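Local coordinates for RAP1B (PDB 4AX2), which acts as a self-resistance (immunity) protein of the type VI secretion system, probably protecting its producer by binding and neutralising a cognate secreted amidase toxin, at residues L40-C45 with N110-Y115; P72-S77 with L127-P132. All coordinates share one frame; numbering follows the deposited sequence. Where two conformers were deposited one is given.

Interaction 1: residues L40-C45 with N110-Y115; sequences LALSRC and NCLRLY
Leu42 meets Tyr115 and Cys45 meets Cys111 where two helical segments, 40-45 and 110-115, run nearly antiparallel at 165° with their axes 9.2 Å apart at closest approach. The covalent link is the disulfide between Cys45 SG and Cys111 SG, 2.0 Å long, with a chi3 of -83° close to the relaxed value for such a bridge. The two cysteines reach it differently: SG of Cys45 stands anti to its own nitrogen, whereas SG of Cys111 lies beside its nitrogen and anti to the carbonyl carbon. One turn along, CD2 of Leu42 sits over the middle of one face of the Tyr115 ring, 3.8 Å from the centroid, in a CH-pi contact. Leu42 CB comes to 3.6 Å from Tyr115 CD1, and its other methyl, CD1, lies 4.0 Å from Cys111 CB, so the two branches of Leu42 divide, one over the tyrosine and one against Cys111. Leu114 CD2 packs 3.8 Å from Cys45 CB and also reaches Ala41, and the Leu114 side chain packs on Leu85, Ile86 and Tyr89 of helix 75-89 as well. The phenolic OH of Tyr115 is hydrogen-bonded to the carboxylate of Glu39 on helix 33-49, which fixes the polar end of the ring. No hydrogen bond joins the two segments; a disulfide set in buried apolar packing staples an antiparallel helix pair inside the all-helical immunity-protein fold.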
loop_
_atom_site.group_PDB
_atom_site.type_symbol
_atom_site.label_atom_id
_atom_site.label_comp_id
_atom_site.label_asym_id
_atom_site.label_seq_id
_atom_site.Cartn_x
_atom_site.Cartn_y
_atom_site.Cartn_z
ATOM N N LEU A 40 -8.420 -3.168 -0.828
ATOM C CA LEU A 40 -9.132 -2.960 -2.085
ATOM C C LEU A 40 -8.985 -1.498 -2.520
ATOM O O LEU A 40 -8.650 -1.208 -3.679
ATOM C CB LEU A 40 -10.619 -3.320 -1.934
ATOM C CG LEU A 40 -11.534 -3.140 -3.146
ATOM C CD1 LEU A 40 -12.754 -4.046 -3.005
ATOM C CD2 LEU A 40 -11.981 -1.688 -3.325
ATOM N N ALA A 41 -9.225 -0.590 -1.577
ATOM C CA ALA A 41 -9.159 0.844 -1.865
ATOM C C ALA A 41 -7.775 1.277 -2.350
ATOM O O ALA A 41 -7.669 2.001 -3.333
ATOM C CB ALA A 41 -9.583 1.668 -0.645
ATOM N N LEU A 42 -6.733 0.832 -1.663
ATOM C CA LEU A 42 -5.348 1.131 -2.069
ATOM C C LEU A 42 -5.059 0.589 -3.477
ATOM O O LEU A 42 -4.558 1.310 -4.344
ATOM C CB LEU A 42 -4.390 0.522 -1.035
ATOM C CG LEU A 42 -2.888 0.630 -1.348
ATOM C CD1 LEU A 42 -2.467 2.068 -1.657
ATOM C CD2 LEU A 42 -2.073 0.069 -0.201
ATOM N N SER A 43 -5.379 -0.686 -3.704
ATOM C CA SER A 43 -5.096 -1.321 -4.986
ATOM C C SER A 43 -5.810 -0.600 -6.128
ATOM O O SER A 43 -5.229 -0.354 -7.177
ATOM C CB SER A 43 -5.497 -2.810 -4.968
ATOM O OG SER A 43 -4.807 -3.529 -3.962
ATOM N N ARG A 44 -7.071 -0.254 -5.924
ATOM C CA ARG A 44 -7.815 0.470 -6.957
ATOM C C ARG A 44 -7.315 1.897 -7.163
ATOM O O ARG A 44 -7.255 2.373 -8.277
ATOM C CB ARG A 44 -9.316 0.447 -6.657
ATOM C CG ARG A 44 -10.134 1.065 -7.782
ATOM C CD ARG A 44 -11.613 0.863 -7.594
ATOM N NE ARG A 44 -11.989 -0.543 -7.640
ATOM C CZ ARG A 44 -13.086 -1.038 -7.078
ATOM N NH1 ARG A 44 -13.941 -0.244 -6.421
ATOM N NH2 ARG A 44 -13.348 -2.331 -7.202
ATOM N N CYS A 45 -6.899 2.568 -6.093
ATOM C CA CYS A 45 -6.287 3.885 -6.224
ATOM C C CYS A 45 -5.051 3.766 -7.119
ATOM O O CYS A 45 -4.871 4.548 -8.060
ATOM C CB CYS A 45 -5.920 4.435 -4.839
ATOM S SG CYS A 45 -5.312 6.124 -4.822
ATOM N N ASN A 110 -0.379 10.024 -2.733
ATOM C CA ASN A 110 -1.827 10.266 -2.587
ATOM C C ASN A 110 -2.600 9.006 -2.199
ATOM O O ASN A 110 -3.469 9.027 -1.320
ATOM C CB ASN A 110 -2.410 10.858 -3.874
ATOM C CG ASN A 110 -1.947 12.283 -4.161
ATOM O OD1 ASN A 110 -1.462 12.998 -3.291
ATOM N ND2 ASN A 110 -2.123 12.712 -5.424
ATOM N N CYS A 111 -2.290 7.895 -2.874
ATOM C CA CYS A 111 -2.890 6.606 -2.550
ATOM C C CYS A 111 -2.529 6.104 -1.132
ATOM O O CYS A 111 -3.396 5.580 -0.406
ATOM C CB CYS A 111 -2.547 5.585 -3.652
ATOM S SG CYS A 111 -3.321 5.989 -5.259
ATOM N N LEU A 112 -1.274 6.300 -0.720
ATOM C CA LEU A 112 -0.877 5.968 0.644
ATOM C C LEU A 112 -1.623 6.852 1.667
ATOM O O LEU A 112 -2.044 6.369 2.722
ATOM C CB LEU A 112 0.636 6.074 0.800
ATOM C CG LEU A 112 1.462 5.102 -0.029
ATOM C CD1 LEU A 112 2.942 5.435 0.175
ATOM C CD2 LEU A 112 1.177 3.657 0.400
ATOM N N ARG A 113 -1.825 8.130 1.340
ATOM C CA ARG A 113 -2.545 9.045 2.248
ATOM C C ARG A 113 -3.976 8.557 2.424
ATOM O O ARG A 113 -4.498 8.476 3.532
ATOM C CB ARG A 113 -2.526 10.482 1.718
ATOM C CG ARG A 113 -3.047 11.500 2.717
ATOM C CD ARG A 113 -3.007 12.939 2.177
ATOM N NE ARG A 113 -1.667 13.340 1.748
ATOM C CZ ARG A 113 -1.256 13.473 0.483
ATOM N NH1 ARG A 113 -2.072 13.276 -0.528
ATOM N NH2 ARG A 113 0.014 13.806 0.230
ATOM N N LEU A 114 -4.618 8.251 1.309
ATOM C CA LEU A 114 -5.936 7.595 1.321
ATOM C C LEU A 114 -5.948 6.375 2.226
ATOM O O LEU A 114 -6.795 6.252 3.110
ATOM C CB LEU A 114 -6.309 7.144 -0.090
ATOM C CG LEU A 114 -7.511 6.177 -0.193
ATOM C CD1 LEU A 114 -8.784 6.922 0.158
ATOM C CD2 LEU A 114 -7.606 5.593 -1.584
ATOM N N TYR A 115 -5.002 5.475 1.992
ATOM C CA TYR A 115 -4.951 4.184 2.681
ATOM C C TYR A 115 -4.890 4.346 4.193
ATOM O O TYR A 115 -5.441 3.532 4.907
ATOM C CB TYR A 115 -3.741 3.397 2.169
ATOM C CG TYR A 115 -3.503 2.053 2.790
ATOM C CD1 TYR A 115 -4.374 0.990 2.576
ATOM C CD2 TYR A 115 -2.361 1.822 3.545
ATOM C CE1 TYR A 115 -4.132 -0.257 3.109
ATOM C CE2 TYR A 115 -2.108 0.586 4.086
ATOM C CZ TYR A 115 -3.003 -0.457 3.869
ATOM O OH TYR A 115 -2.737 -1.686 4.413
#

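Interaction 2: residues P72-S77 with L127-P132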
loop_
_atom_site.group_PDB
_atom_site.type_symbol
_atom_site.label_atom_id
_atom_site.label_comp_id
_atom_site.label_asym_id
_atom_site.label_seq_id
_atom_site.Cartn_x
_atom_site.Cartn_y
_atom_site.Cartn_z
ATOM N N PRO A 72 -17.398 -10.002 3.459
ATOM C CA PRO A 72 -18.824 -9.783 3.216
ATOM C C PRO A 72 -19.094 -8.294 2.912
ATOM O O PRO A 72 -19.695 -7.571 3.708
ATOM C CB PRO A 72 -19.471 -10.255 4.518
ATOM C CG PRO A 72 -18.461 -9.947 5.556
ATOM C CD PRO A 72 -17.102 -10.118 4.893
ATOM N N PHE A 73 -18.605 -7.876 1.750
ATOM C CA PHE A 73 -18.555 -6.483 1.315
ATOM C C PHE A 73 -19.906 -6.066 0.747
ATOM O O PHE A 73 -20.598 -6.862 0.091
ATOM C CB PHE A 73 -17.490 -6.385 0.221
ATOM C CG PHE A 73 -17.226 -4.999 -0.282
ATOM C CD1 PHE A 73 -16.795 -3.997 0.577
ATOM C CD2 PHE A 73 -17.361 -4.710 -1.630
ATOM C CE1 PHE A 73 -16.507 -2.730 0.099
ATOM C CE2 PHE A 73 -17.096 -3.435 -2.118
ATOM C CZ PHE A 73 -16.682 -2.438 -1.250
ATOM N N ASP A 74 -20.278 -4.812 0.952
ATOM C CA ASP A 74 -21.561 -4.324 0.434
ATOM C C ASP A 74 -21.297 -3.744 -0.967
ATOM O O ASP A 74 -20.947 -2.580 -1.120
ATOM C CB ASP A 74 -22.156 -3.325 1.443
ATOM C CG ASP A 74 -22.396 -3.966 2.846
ATOM O OD1 ASP A 74 -22.375 -5.220 2.972
ATOM O OD2 ASP A 74 -22.603 -3.214 3.829
ATOM N N ILE A 75 -21.422 -4.587 -1.984
ATOM C CA ILE A 75 -20.913 -4.226 -3.309
ATOM C C ILE A 75 -21.768 -3.132 -3.960
ATOM O O ILE A 75 -21.234 -2.178 -4.545
ATOM C CB ILE A 75 -20.809 -5.458 -4.245
ATOM C CG1 ILE A 75 -20.001 -5.120 -5.507
ATOM C CG2 ILE A 75 -22.192 -5.957 -4.650
ATOM C CD1 ILE A 75 -18.689 -4.421 -5.242
ATOM N N GLU A 76 -23.087 -3.260 -3.812
ATOM C CA GLU A 76 -24.032 -2.419 -4.550
ATOM C C GLU A 76 -23.843 -0.949 -4.186
ATOM O O GLU A 76 -23.867 -0.090 -5.073
ATOM C CB GLU A 76 -25.478 -2.855 -4.276
ATOM C CG GLU A 76 -26.524 -2.199 -5.176
ATOM C CD GLU A 76 -26.930 -0.804 -4.721
ATOM O OE1 GLU A 76 -27.399 -0.658 -3.571
ATOM O OE2 GLU A 76 -26.785 0.148 -5.521
ATOM N N SER A 77 -23.649 -0.665 -2.896
ATOM C CA SER A 77 -23.353 0.699 -2.444
ATOM C C SER A 77 -21.849 0.954 -2.295
ATOM O O SER A 77 -21.393 2.075 -2.522
ATOM C CB SER A 77 -24.049 1.000 -1.109
ATOM O OG SER A 77 -23.190 0.743 0.000
ATOM N N LEU A 127 -18.824 -0.631 5.448
ATOM C CA LEU A 127 -19.135 -1.406 4.241
ATOM C C LEU A 127 -19.080 -2.929 4.418
ATOM O O LEU A 127 -19.144 -3.677 3.419
ATOM C CB LEU A 127 -18.187 -0.983 3.104
ATOM C CG LEU A 127 -18.316 0.490 2.676
ATOM C CD1 LEU A 127 -17.361 0.807 1.543
ATOM C CD2 LEU A 127 -19.760 0.849 2.304
ATOM N N ILE A 128 -18.908 -3.373 5.664
ATOM C CA ILE A 128 -18.811 -4.800 5.995
ATOM C C ILE A 128 -20.081 -5.249 6.712
ATOM O O ILE A 128 -20.488 -4.638 7.710
ATOM C CB ILE A 128 -17.563 -5.109 6.858
ATOM C CG1 ILE A 128 -16.283 -4.867 6.038
ATOM C CG2 ILE A 128 -17.587 -6.548 7.380
ATOM C CD1 ILE A 128 -16.192 -5.659 4.738
ATOM N N ALA A 129 -20.722 -6.282 6.169
ATOM C CA ALA A 129 -21.855 -6.927 6.848
ATOM C C ALA A 129 -21.348 -7.616 8.107
ATOM O O ALA A 129 -20.257 -8.195 8.115
ATOM C CB ALA A 129 -22.551 -7.930 5.930
ATOM N N GLY A 130 -22.134 -7.547 9.178
ATOM C CA GLY A 130 -21.691 -8.027 10.479
ATOM C C GLY A 130 -20.530 -7.259 11.097
ATOM O O GLY A 130 -20.255 -6.098 10.741
ATOM N N ASN A 131 -19.850 -7.920 12.033
ATOM C CA ASN A 131 -18.731 -7.344 12.782
ATOM C C ASN A 131 -17.556 -7.127 11.843
ATOM O O ASN A 131 -17.032 -8.089 11.292
ATOM C CB ASN A 131 -18.302 -8.314 13.889
ATOM C CG ASN A 131 -17.257 -7.739 14.825
ATOM O OD1 ASN A 131 -16.574 -6.761 14.516
ATOM N ND2 ASN A 131 -17.136 -8.356 16.006
ATOM N N PRO A 132 -17.111 -5.867 11.680
ATOM C CA PRO A 132 -16.017 -5.665 10.736
ATOM C C PRO A 132 -14.643 -6.118 11.238
ATOM O O PRO A 132 -13.683 -6.065 10.470
ATOM C CB PRO A 132 -16.026 -4.148 10.516
ATOM C CG PRO A 132 -16.546 -3.596 11.788
ATOM C CD PRO A 132 -17.583 -4.592 12.254
#
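The Phe73 ring is met by Leu127 along the CD1 and CE1 atoms: Leu127 CB and Leu127 CD1 each lie 3.9 Å from Phe73 CE1, and the Leu127 carbonyl oxygen approaches CD1 obliquely. The two side chains run side by side and point the same way. Phe73 attains this position with CG anti to its backbone nitrogen (chi1 -176°), and its side chain also packs on Val37 of helix 33-49 and on Arg68. The backbones pair antiparallel. Phe73 and Ile128 form a single bridge and are a non-hydrogen-bonded pair, flanked by two main-chain bonds. In one, Ala129 N donates to Pro72 O over 3.0 Å, nearly straight at 170°. In the other, Asp74 N donates to Leu127 O over 2.9 Å, but more bent, with 141° at the hydrogen. The same Leu127 oxygen also takes a CA-H...O contact from Phe73, so two donors of neighbouring residues converge on it. Pro72 supplies the apolar edge of the pairing: its CG touches Ile128 CG2 at 4.0 Å, the two side chains crossing at a slant, and its CB lies 4.1 Å from Ala129 CB. Tyr33 packs against both Pro72 and Ile128, and Ile128 shares Val37 with Phe73, which seats this side of the bridge on helix 33-49. Asp74 occupies the N-cap position of helix 75-89. Leu127 is where the chain leaves helix 118-126, so a helix start and a helix exit are held together. Because both hydrogen bonds use backbone groups, the chemistry implies a join set by main-chain conformation, with apolar side chains packing about it.

Overall arrangement
From the N terminus the chain first runs through helix 33-49, which carries residues 40-45, then helix 55-67 and segment 72-77, the lead-in and first turn of helix 75-89. Only after a further stretch, partly unmodelled, does helix 107-116 return to close interaction 1, and helix 118-126 then leads on to 127-132, closing interaction 2. The segments alternate, so the two loops cross instead of nesting. Their centres lie about 18 Å apart and they do not touch. Interaction 1 fastens helix 33-49 to helix 107-116 near the centre of the chain, whereas interaction 2 ties the start of helix 75-89 to the loop after helix 118-126, farther from the centre.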